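Local coordinates for protein (peanut lectin) (Arachis hypogaea, PDB 2TEP) that binds D-galactose and sugars that carry it, as a homotetrameric legume lectin containing calcium and manganese ions, at residues A[17-22]-A[45-50]; A[32-37]-A[206-211]; A[79-84]-A[214-219]. One frame throughout, in Å; residues are numbered along the deposited sequence.

Interaction 1: A[17-22]-A[45-50]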
loop_
_atom_site.group_PDB
_atom_site.type_symbol
_atom_site.label_atom_id
_atom_site.label_comp_id
_atom_site.label_asym_id
_atom_site.label_seq_id
_atom_site.Cartn_x
_atom_site.Cartn_y
_atom_site.Cartn_z
ATOM N N ALA A 17 8.941 -12.398 -10.881
ATOM C CA ALA A 17 8.413 -12.619 -9.531
ATOM C C ALA A 17 7.693 -13.941 -9.366
ATOM O O ALA A 17 7.265 -14.276 -8.262
ATOM C CB ALA A 17 7.482 -11.489 -9.139
ATOM N N ILE A 18 7.562 -14.706 -10.440
ATOM C CA ILE A 18 6.849 -15.963 -10.340
ATOM C C ILE A 18 7.617 -17.137 -10.928
ATOM O O ILE A 18 8.406 -16.971 -11.854
ATOM C CB ILE A 18 5.441 -15.836 -10.974
ATOM C CG1 ILE A 18 4.600 -14.838 -10.175
ATOM C CG2 ILE A 18 4.735 -17.177 -10.996
ATOM C CD1 ILE A 18 3.327 -14.427 -10.855
ATOM N N ASN A 19 7.482 -18.291 -10.276
ATOM C CA ASN A 19 8.108 -19.546 -10.687
ATOM C C ASN A 19 6.977 -20.432 -11.163
ATOM O O ASN A 19 6.033 -20.685 -10.414
ATOM C CB ASN A 19 8.742 -20.269 -9.500
ATOM C CG ASN A 19 10.051 -19.666 -9.046
ATOM O OD1 ASN A 19 10.710 -20.229 -8.169
ATOM N ND2 ASN A 19 10.436 -18.527 -9.620
ATOM N N PHE A 20 7.075 -20.922 -12.390
ATOM C CA PHE A 20 6.056 -21.792 -12.938
ATOM C C PHE A 20 6.635 -23.206 -12.910
ATOM O O PHE A 20 7.789 -23.412 -13.304
ATOM C CB PHE A 20 5.707 -21.353 -14.361
ATOM C CG PHE A 20 5.017 -19.998 -14.442
ATOM C CD1 PHE A 20 3.667 -19.867 -14.125
ATOM C CD2 PHE A 20 5.710 -18.861 -14.854
ATOM C CE1 PHE A 20 3.014 -18.632 -14.218
ATOM C CE2 PHE A 20 5.058 -17.617 -14.950
ATOM C CZ PHE A 20 3.711 -17.511 -14.630
ATOM N N GLN A 21 5.877 -24.150 -12.355
ATOM C CA GLN A 21 6.301 -25.545 -12.245
ATOM C C GLN A 21 5.253 -26.477 -12.841
ATOM O O GLN A 21 4.055 -26.302 -12.620
ATOM C CB GLN A 21 6.615 -25.918 -10.783
ATOM C CG GLN A 21 7.988 -25.412 -10.319
ATOM C CD GLN A 21 8.289 -25.636 -8.841
ATOM O OE1 GLN A 21 7.401 -25.912 -8.035
ATOM N NE2 GLN A 21 9.550 -25.508 -8.481
ATOM N N GLY A 22 5.698 -27.419 -13.671
ATOM C CA GLY A 22 4.773 -28.356 -14.277
ATOM C C GLY A 22 3.952 -27.799 -15.425
ATOM O O GLY A 22 4.422 -26.947 -16.181
ATOM N N ARG A 45 2.056 -26.107 -10.746
ATOM C CA ARG A 45 2.282 -25.336 -9.544
ATOM C C ARG A 45 2.869 -23.992 -9.939
ATOM O O ARG A 45 3.638 -23.887 -10.887
ATOM C CB ARG A 45 3.282 -26.045 -8.623
ATOM C CG ARG A 45 3.080 -27.547 -8.481
ATOM C CD ARG A 45 3.628 -28.070 -7.172
ATOM N NE ARG A 45 5.019 -27.698 -6.973
ATOM C CZ ARG A 45 5.749 -28.072 -5.929
ATOM N NH1 ARG A 45 5.226 -28.833 -4.978
ATOM N NH2 ARG A 45 7.019 -27.716 -5.855
ATOM N N VAL A 46 2.518 -22.962 -9.189
ATOM C CA VAL A 46 3.014 -21.631 -9.429
ATOM C C VAL A 46 3.385 -21.095 -8.057
ATOM O O VAL A 46 2.572 -21.129 -7.123
ATOM C CB VAL A 46 1.948 -20.746 -10.130
ATOM C CG1 VAL A 46 0.786 -20.427 -9.196
ATOM C CG2 VAL A 46 2.580 -19.481 -10.622
ATOM N N LEU A 47 4.639 -20.664 -7.923
ATOM C CA LEU A 47 5.164 -20.151 -6.665
ATOM C C LEU A 47 5.639 -18.700 -6.794
ATOM O O LEU A 47 5.945 -18.229 -7.895
ATOM C CB LEU A 47 6.387 -20.966 -6.226
ATOM C CG LEU A 47 6.466 -22.478 -6.071
ATOM C CD1 LEU A 47 7.920 -22.844 -5.803
ATOM C CD2 LEU A 47 5.590 -22.963 -4.938
ATOM N N TYR A 48 5.711 -18.000 -5.667
ATOM C CA TYR A 48 6.227 -16.650 -5.653
ATOM C C TYR A 48 7.745 -16.898 -5.692
ATOM O O TYR A 48 8.265 -17.722 -4.927
ATOM C CB TYR A 48 5.830 -15.927 -4.365
ATOM C CG TYR A 48 6.379 -14.520 -4.285
ATOM C CD1 TYR A 48 5.931 -13.527 -5.162
ATOM C CD2 TYR A 48 7.347 -14.178 -3.341
ATOM C CE1 TYR A 48 6.433 -12.236 -5.099
ATOM C CE2 TYR A 48 7.858 -12.886 -3.272
ATOM C CZ TYR A 48 7.394 -11.923 -4.152
ATOM O OH TYR A 48 7.872 -10.633 -4.077
ATOM N N ALA A 49 8.440 -16.203 -6.588
ATOM C CA ALA A 49 9.888 -16.369 -6.779
ATOM C C ALA A 49 10.842 -16.076 -5.631
ATOM O O ALA A 49 11.844 -16.772 -5.468
ATOM C CB ALA A 49 10.335 -15.613 -8.023
ATOM N N MET A 50 10.590 -15.015 -4.878
ATOM C CA MET A 50 11.478 -14.660 -3.769
ATOM C C MET A 50 11.148 -15.451 -2.506
ATOM O O MET A 50 9.988 -15.520 -2.100
ATOM C CB MET A 50 11.425 -13.147 -3.482
ATOM C CG MET A 50 12.160 -12.760 -2.183
ATOM S SD MET A 50 12.153 -11.001 -1.717
ATOM C CE MET A 50 10.392 -10.691 -1.427
#

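Interaction 2: A[32-37]-A[206-211]. With GAL (beta-D-galactopyranose), chain E; NGA (2-acetamido-2-deoxy-beta-D-galactopyranose), chain B.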
loop_
_atom_site.group_PDB
_atom_site.type_symbol
_atom_site.label_atom_id
_atom_site.label_comp_id
_atom_site.label_asym_id
_atom_site.label_seq_id
_atom_site.Cartn_x
_atom_site.Cartn_y
_atom_site.Cartn_z
ATOM N N ILE A 32 -4.271 -17.832 -14.392
ATOM C CA ILE A 32 -3.299 -18.900 -14.466
ATOM C C ILE A 32 -4.086 -20.218 -14.511
ATOM O O ILE A 32 -5.008 -20.417 -13.708
ATOM C CB ILE A 32 -2.320 -18.839 -13.255
ATOM C CG1 ILE A 32 -1.346 -17.689 -13.442
ATOM C CG2 ILE A 32 -1.556 -20.132 -13.098
ATOM C CD1 ILE A 32 -0.148 -17.763 -12.534
ATOM N N GLN A 33 -3.826 -21.045 -15.523
ATOM C CA GLN A 33 -4.495 -22.339 -15.619
ATOM C C GLN A 33 -3.421 -23.295 -15.147
ATOM O O GLN A 33 -2.387 -23.431 -15.791
ATOM C CB GLN A 33 -4.910 -22.677 -17.047
ATOM C CG GLN A 33 -5.819 -23.885 -17.096
ATOM C CD GLN A 33 -6.248 -24.281 -18.506
ATOM O OE1 GLN A 33 -5.971 -25.389 -18.961
ATOM N NE2 GLN A 33 -6.947 -23.381 -19.192
ATOM N N LEU A 34 -3.647 -23.915 -13.995
ATOM C CA LEU A 34 -2.669 -24.814 -13.394
ATOM C C LEU A 34 -2.431 -26.195 -14.012
ATOM O O LEU A 34 -1.331 -26.738 -13.896
ATOM C CB LEU A 34 -2.967 -24.951 -11.904
ATOM C CG LEU A 34 -2.808 -23.683 -11.073
ATOM C CD1 LEU A 34 -3.534 -23.845 -9.766
ATOM C CD2 LEU A 34 -1.354 -23.398 -10.837
ATOM N N THR A 35 -3.450 -26.789 -14.627
ATOM C CA THR A 35 -3.285 -28.115 -15.215
ATOM C C THR A 35 -3.608 -28.205 -16.700
ATOM O O THR A 35 -4.378 -27.396 -17.239
ATOM C CB THR A 35 -4.093 -29.200 -14.431
ATOM O OG1 THR A 35 -5.428 -28.740 -14.187
ATOM C CG2 THR A 35 -3.442 -29.506 -13.112
ATOM N N ASN A 36 -3.039 -29.221 -17.346
ATOM C CA ASN A 36 -3.233 -29.474 -18.774
ATOM C C ASN A 36 -4.366 -30.469 -19.005
ATOM O O ASN A 36 -4.212 -31.659 -18.727
ATOM C CB ASN A 36 -1.947 -30.028 -19.376
ATOM C CG ASN A 36 -2.014 -30.143 -20.869
ATOM O OD1 ASN A 36 -2.966 -30.677 -21.418
ATOM N ND2 ASN A 36 -1.000 -29.646 -21.542
ATOM N N LEU A 37 -5.464 -30.009 -19.601
ATOM C CA LEU A 37 -6.619 -30.873 -19.837
ATOM C C LEU A 37 -6.385 -32.085 -20.741
ATOM O O LEU A 37 -7.219 -32.988 -20.803
ATOM C CB LEU A 37 -7.825 -30.079 -20.341
ATOM C CG LEU A 37 -8.654 -29.111 -19.480
ATOM C CD1 LEU A 37 -8.683 -29.539 -18.034
ATOM C CD2 LEU A 37 -8.113 -27.714 -19.603
ATOM N N PHE A 206 0.623 -22.083 -5.148
ATOM C CA PHE A 206 -0.571 -22.913 -5.333
ATOM C C PHE A 206 -0.210 -24.115 -6.216
ATOM O O PHE A 206 0.627 -23.997 -7.107
ATOM C CB PHE A 206 -1.682 -22.134 -6.059
ATOM C CG PHE A 206 -2.057 -20.848 -5.410
ATOM C CD1 PHE A 206 -3.045 -20.809 -4.431
ATOM C CD2 PHE A 206 -1.391 -19.677 -5.740
ATOM C CE1 PHE A 206 -3.355 -19.610 -3.781
ATOM C CE2 PHE A 206 -1.691 -18.478 -5.099
ATOM C CZ PHE A 206 -2.675 -18.444 -4.114
ATOM N N SER A 207 -0.916 -25.233 -6.032
ATOM C CA SER A 207 -0.701 -26.449 -6.819
ATOM C C SER A 207 -2.038 -27.074 -7.240
ATOM O O SER A 207 -3.075 -26.805 -6.628
ATOM C CB SER A 207 0.093 -27.459 -6.009
ATOM O OG SER A 207 0.367 -28.617 -6.769
ATOM N N ALA A 208 -2.035 -27.842 -8.324
ATOM C CA ALA A 208 -3.259 -28.492 -8.777
ATOM C C ALA A 208 -2.906 -29.712 -9.598
ATOM O O ALA A 208 -1.948 -29.701 -10.371
ATOM C CB ALA A 208 -4.120 -27.537 -9.575
ATOM N N SER A 209 -3.715 -30.755 -9.476
ATOM C CA SER A 209 -3.436 -31.984 -10.171
ATOM C C SER A 209 -4.682 -32.653 -10.696
ATOM O O SER A 209 -5.803 -32.283 -10.329
ATOM C CB SER A 209 -2.731 -32.926 -9.215
ATOM O OG SER A 209 -3.556 -33.139 -8.091
ATOM N N GLY A 210 -4.459 -33.647 -11.554
ATOM C CA GLY A 210 -5.529 -34.429 -12.158
ATOM C C GLY A 210 -4.992 -35.827 -12.472
ATOM O O GLY A 210 -3.778 -36.060 -12.376
ATOM N N SER A 211 -5.871 -36.752 -12.851
ATOM C CA SER A 211 -5.472 -38.129 -13.157
ATOM C C SER A 211 -5.817 -38.506 -14.600
ATOM O O SER A 211 -5.898 -37.636 -15.466
ATOM C CB SER A 211 -6.151 -39.097 -12.186
ATOM O OG SER A 211 -7.558 -39.029 -12.306
HETATM C C1 GAL E . -8.415 -41.370 -9.915
HETATM C C2 GAL E . -7.648 -40.504 -9.029
HETATM C C3 GAL E . -8.494 -39.672 -8.112
HETATM C C4 GAL E . -9.423 -38.839 -9.003
HETATM C C5 GAL E . -10.297 -39.891 -9.795
HETATM C C6 GAL E . -11.446 -39.455 -10.696
HETATM O O2 GAL E . -6.896 -41.340 -8.235
HETATM O O3 GAL E . -7.582 -38.904 -7.326
HETATM O O4 GAL E . -8.639 -37.981 -9.802
HETATM O O5 GAL E . -9.457 -40.692 -10.623
HETATM O O6 GAL E . -12.090 -40.622 -11.128
HETATM C C1 NGA B . -7.206 -45.050 -12.618
HETATM C C2 NGA B . -6.752 -43.784 -11.917
HETATM C C3 NGA B . -7.957 -43.027 -11.491
HETATM C C4 NGA B . -8.933 -42.629 -12.660
HETATM C C5 NGA B . -9.295 -43.899 -13.375
HETATM C C6 NGA B . -10.114 -43.678 -14.686
HETATM C C7 NGA B . -4.749 -43.498 -10.446
HETATM C C8 NGA B . -4.049 -43.878 -9.144
HETATM N N2 NGA B . -5.928 -44.056 -10.719
HETATM O O1 NGA B . -6.106 -45.971 -12.661
HETATM O O3 NGA B . -7.474 -41.894 -10.796
HETATM O O4 NGA B . -8.372 -41.743 -13.546
HETATM O O5 NGA B . -8.062 -44.693 -13.676
HETATM O O6 NGA B . -9.932 -44.833 -15.543
HETATM O O7 NGA B . -4.165 -42.751 -11.225
#

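Interaction 3: A[79-84]-A[214-219]. With GAL (beta-D-galactopyranose), chain E.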
loop_
_atom_site.group_PDB
_atom_site.type_symbol
_atom_site.label_atom_id
_atom_site.label_comp_id
_atom_site.label_asym_id
_atom_site.label_seq_id
_atom_site.Cartn_x
_atom_site.Cartn_y
_atom_site.Cartn_z
ATOM N N TYR A 79 -14.948 -35.835 -18.248
ATOM C CA TYR A 79 -14.038 -36.149 -17.143
ATOM C C TYR A 79 -14.563 -35.771 -15.761
ATOM O O TYR A 79 -15.331 -34.817 -15.606
ATOM C CB TYR A 79 -12.665 -35.497 -17.365
ATOM C CG TYR A 79 -11.933 -35.941 -18.614
ATOM C CD1 TYR A 79 -11.140 -37.086 -18.614
ATOM C CD2 TYR A 79 -11.979 -35.176 -19.776
ATOM C CE1 TYR A 79 -10.396 -37.450 -19.740
ATOM C CE2 TYR A 79 -11.242 -35.529 -20.903
ATOM C CZ TYR A 79 -10.452 -36.660 -20.878
ATOM O OH TYR A 79 -9.694 -36.971 -21.979
ATOM N N ASP A 80 -14.141 -36.526 -14.755
ATOM C CA ASP A 80 -14.572 -36.264 -13.393
ATOM C C ASP A 80 -13.843 -35.046 -12.903
ATOM O O ASP A 80 -12.628 -34.933 -13.064
ATOM C CB ASP A 80 -14.222 -37.418 -12.447
ATOM C CG ASP A 80 -14.994 -38.692 -12.739
ATOM O OD1 ASP A 80 -15.990 -38.667 -13.500
ATOM O OD2 ASP A 80 -14.584 -39.730 -12.179
ATOM N N PRO A 81 -14.596 -34.106 -12.307
ATOM C CA PRO A 81 -14.070 -32.856 -11.749
ATOM C C PRO A 81 -13.148 -33.239 -10.612
ATOM O O PRO A 81 -13.593 -33.536 -9.512
ATOM C CB PRO A 81 -15.336 -32.183 -11.229
ATOM C CG PRO A 81 -16.379 -32.671 -12.161
ATOM C CD PRO A 81 -16.056 -34.132 -12.250
ATOM N N ALA A 82 -11.858 -33.321 -10.914
ATOM C CA ALA A 82 -10.843 -33.702 -9.938
ATOM C C ALA A 82 -9.560 -32.967 -10.328
ATOM O O ALA A 82 -9.396 -32.609 -11.503
ATOM C CB ALA A 82 -10.632 -35.221 -9.976
ATOM N N ASP A 83 -8.639 -32.746 -9.387
ATOM C CA ASP A 83 -8.764 -33.163 -7.996
ATOM C C ASP A 83 -8.875 -32.018 -6.981
ATOM O O ASP A 83 -9.220 -32.238 -5.812
ATOM C CB ASP A 83 -7.562 -34.034 -7.642
ATOM C CG ASP A 83 -7.703 -35.437 -8.156
ATOM O OD1 ASP A 83 -8.342 -36.250 -7.455
ATOM O OD2 ASP A 83 -7.194 -35.730 -9.258
ATOM N N GLY A 84 -8.525 -30.811 -7.401
ATOM C CA GLY A 84 -8.604 -29.688 -6.492
ATOM C C GLY A 84 -7.330 -28.879 -6.461
ATOM O O GLY A 84 -6.325 -29.280 -7.047
ATOM N N GLY A 214 -9.709 -38.016 -14.129
ATOM C CA GLY A 214 -10.104 -36.903 -13.282
ATOM C C GLY A 214 -9.429 -35.656 -13.809
ATOM O O GLY A 214 -8.204 -35.551 -13.736
ATOM N N ARG A 215 -10.201 -34.728 -14.365
ATOM C CA ARG A 215 -9.649 -33.506 -14.927
ATOM C C ARG A 215 -10.699 -32.429 -14.896
ATOM O O ARG A 215 -11.878 -32.708 -15.020
ATOM C CB ARG A 215 -9.222 -33.725 -16.383
ATOM C CG ARG A 215 -8.354 -34.958 -16.619
ATOM C CD ARG A 215 -7.912 -35.053 -18.049
ATOM N NE ARG A 215 -7.433 -36.396 -18.354
ATOM C CZ ARG A 215 -6.841 -36.730 -19.493
ATOM N NH1 ARG A 215 -6.649 -35.815 -20.426
ATOM N NH2 ARG A 215 -6.469 -37.982 -19.704
ATOM N N GLN A 216 -10.252 -31.192 -14.724
ATOM C CA GLN A 216 -11.119 -30.021 -14.677
ATOM C C GLN A 216 -10.220 -28.793 -14.743
ATOM O O GLN A 216 -8.994 -28.888 -14.544
ATOM C CB GLN A 216 -11.930 -29.988 -13.377
ATOM C CG GLN A 216 -11.107 -30.199 -12.103
ATOM C CD GLN A 216 -11.887 -29.850 -10.847
ATOM O OE1 GLN A 216 -11.314 -29.588 -9.778
ATOM N NE2 GLN A 216 -13.204 -29.800 -10.981
ATOM N N ILE A 217 -10.819 -27.643 -15.012
ATOM C CA ILE A 217 -10.069 -26.399 -15.113
ATOM C C ILE A 217 -9.796 -25.819 -13.742
ATOM O O ILE A 217 -10.714 -25.641 -12.949
ATOM C CB ILE A 217 -10.835 -25.361 -15.951
ATOM C CG1 ILE A 217 -10.965 -25.869 -17.384
ATOM C CG2 ILE A 217 -10.118 -24.005 -15.909
ATOM C CD1 ILE A 217 -11.909 -25.082 -18.203
ATOM N N HIS A 218 -8.522 -25.549 -13.468
ATOM C CA HIS A 218 -8.089 -24.970 -12.187
ATOM C C HIS A 218 -7.495 -23.586 -12.503
ATOM O O HIS A 218 -6.420 -23.487 -13.104
ATOM C CB HIS A 218 -7.017 -25.846 -11.508
ATOM C CG HIS A 218 -7.504 -27.193 -11.061
ATOM N ND1 HIS A 218 -7.125 -28.367 -11.677
ATOM C CD2 HIS A 218 -8.294 -27.563 -10.020
ATOM C CE1 HIS A 218 -7.651 -29.398 -11.037
ATOM N NE2 HIS A 218 -8.366 -28.932 -10.029
ATOM N N LEU A 219 -8.197 -22.530 -12.098
ATOM C CA LEU A 219 -7.755 -21.162 -12.352
ATOM C C LEU A 219 -7.446 -20.312 -11.117
ATOM O O LEU A 219 -8.197 -20.321 -10.141
ATOM C CB LEU A 219 -8.820 -20.418 -13.156
ATOM C CG LEU A 219 -9.056 -20.935 -14.561
ATOM C CD1 LEU A 219 -10.308 -20.330 -15.149
ATOM C CD2 LEU A 219 -7.850 -20.627 -15.395
HETATM C C1 GAL E . -8.415 -41.370 -9.915
HETATM C C2 GAL E . -7.648 -40.504 -9.029
HETATM C C3 GAL E . -8.494 -39.672 -8.112
HETATM C C4 GAL E . -9.423 -38.839 -9.003
HETATM C C5 GAL E . -10.297 -39.891 -9.795
HETATM C C6 GAL E . -11.446 -39.455 -10.696
HETATM O O2 GAL E . -6.896 -41.340 -8.235
HETATM O O3 GAL E . -7.582 -38.904 -7.326
HETATM O O4 GAL E . -8.639 -37.981 -9.802
HETATM O O5 GAL E . -9.457 -40.692 -10.623
HETATM O O6 GAL E . -12.090 -40.622 -11.128
HETATM O O HOH W 1 -14.673 -32.036 -14.940
#

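Interaction 1: A[17-22]-A[45-50]
N19 and Q21 sit opposite L47 and R45 where strand 18-22 forms the outer edge, within this chain, of a seven-stranded antiparallel beta-sheet and pairs with strand 43-53. The two hydrogen-bonded pairs are closed on both sides: N19 N gives a nearly straight bond to L47 O (2.8 Å), L47 N returns one to N19 O, and Q21 and R45 exchange the same two bonds. Beyond the regular pairing, A49 N still reaches A17 O at 2.8 Å, although this donor stands well above the carbonyl plane. In legume lectins such a sheet is the curved front layer of a jelly-roll-like sandwich, so each strand shows one side to the interior and the other to the loops above.

On the loop side, the R45 chain bends at its third torsion (chi3 -54°), which swings the guanidinium edge-on to the Q21 amide. NH2 and NE of R45 converge on the single oxygen OE1 of Q21, NH2 at 2.9 Å and NE at 3.2 Å. The acceptor lies nearly in the guanidinium plane, and both donors come from the same face of the amide, whose plane is turned by 22° from that of the arginine. Q21 NE2 is bonded to T94 O, so the amide is held at both ends. L47 CD1 packs against Q21 OE1 at 3.8 Å, and N19 lays its ND2 over A49 CB (3.3 Å) while its OD1 takes a bond from K203. On the interior side, F20 and V46 point the same way, and V46 CG2 touches F20 CD1 at 3.7 Å. Next to the last backbone bond, A17 packs on M50 of a second subunit.

Interaction 2: A[32-37]-A[206-211]
L34 and T35 lean onto A208 where the short strand 32-33, paired with the back-sheet strand 216-229, runs out into a loop beside the end of strand 201-209. The legume lectin fold is a sandwich of two beta-sheets, and here the loop meets the curved front sheet without a single hydrogen bond between the two segments. The tight part is small and apolar. A208 CB rests against two atoms of one leucine, CB and CD1 of L34, each at 3.7 Å and both on the same side of it. Farther along, L34 CD1 comes within 4.5 Å of F206 CB, while the phenylalanine ring itself turns away to meet W223 and F69 edge-to-face.

T35 marks the polar limit of this packing. With OG1 set between the backbone N and the carbonyl carbon (chi1 47°), the methyl CG2 stands anti to the carbonyl carbon and meets the opposing backbone: it lies 3.1 Å from A208 O and 3.8 Å from S209 CA. The same rotation carries OG1 to H218 ND1, its hydrogen-bond partner, so the buried hydroxyl is satisfied. S207 and S209 point to the far side of their strand and bond to L106 O and G103 O.

Past these residues the segments splay apart. N36 and L37 are partly exposed and leave the strand behind. Segment 206-211 continues through G210 to the sugar site, where S211 OG also accepts from G214 N. In the beta-1,3-linked disaccharide there, the galactose places O4 at 2.9 Å and the ring oxygen O5 at 3.0 Å from S211 OG, and the geometry leaves open which of them the hydroxyl serves.

Interaction 3: A[79-84]-A[214-219]
Y79 and R215 lie one over the other at the rim of the galactose-binding site of this legume lectin, where the loop 79-84 meets the start of strand 216-229. The aliphatic part of R215 is extended from CG to NE, and its CD sits over one face of the tyrosine ring in a CH-pi contact, 3.9 Å from the Y79 ring centroid. The guanidinium follows with its plane 21° from that of the ring, bringing Y79 CE1 to 3.4 Å from R215 NE, over one face of the group. NH1 is bonded to L37 O and NH2 to L212 O, which fixes the guanidinium where it lies over the ring. In the backbone beside it, R215 N donates to D80 O, and a water lies within bonding distance of both Y79 O and R215 O and may bridge them.

D80 and D83 turn from the loop toward the sugar. D80 OD2 accepts from galactose O6 at 2.8 Å, and D83 divides its carboxylate, OD1 taking O3 at 2.8 Å and OD2 taking O4 at 2.7 Å. The cis peptide before D83, a hallmark of legume lectins, is consistent with this turn of the carboxylate to the sugar; N127 ND2 also bonds to the galactose. A82 CB packs close to the same O4 and against G214 CA, which itself passes near galactose C6.

Deeper in, Q216 CG, set between its backbone N and carbonyl carbon (chi1 49°), lies against A82 O, and the H218 ring comes up beside the D83-G84 backbone. The imidazole meets D83 N at its edge, while G84 N, tilted 28° from the ring plane, donates to H218 NE2 at 3.2 Å.

All three contacts are largely buried, but they differ in chemistry. Interaction 1 is regular sheet pairing, rich in backbone bonds, far from the sugar; interaction 2 is apolar packing between a loop and the same front sheet; interaction 3 mixes polar bonds with an arginine-tyrosine CH-pi contact at the partly exposed edge of the binding site. Interactions 1 and 2 share a sheet through neighbouring strands 43-53 and 201-209, with V46 O probably bonded to F206 N. Interactions 2 and 3 both touch the galactose and share the other sheet, where strands 32-33 and 216-229 are neighbours and L34 N is probably bonded to H218 O. Interactions 1 and 3 do not meet.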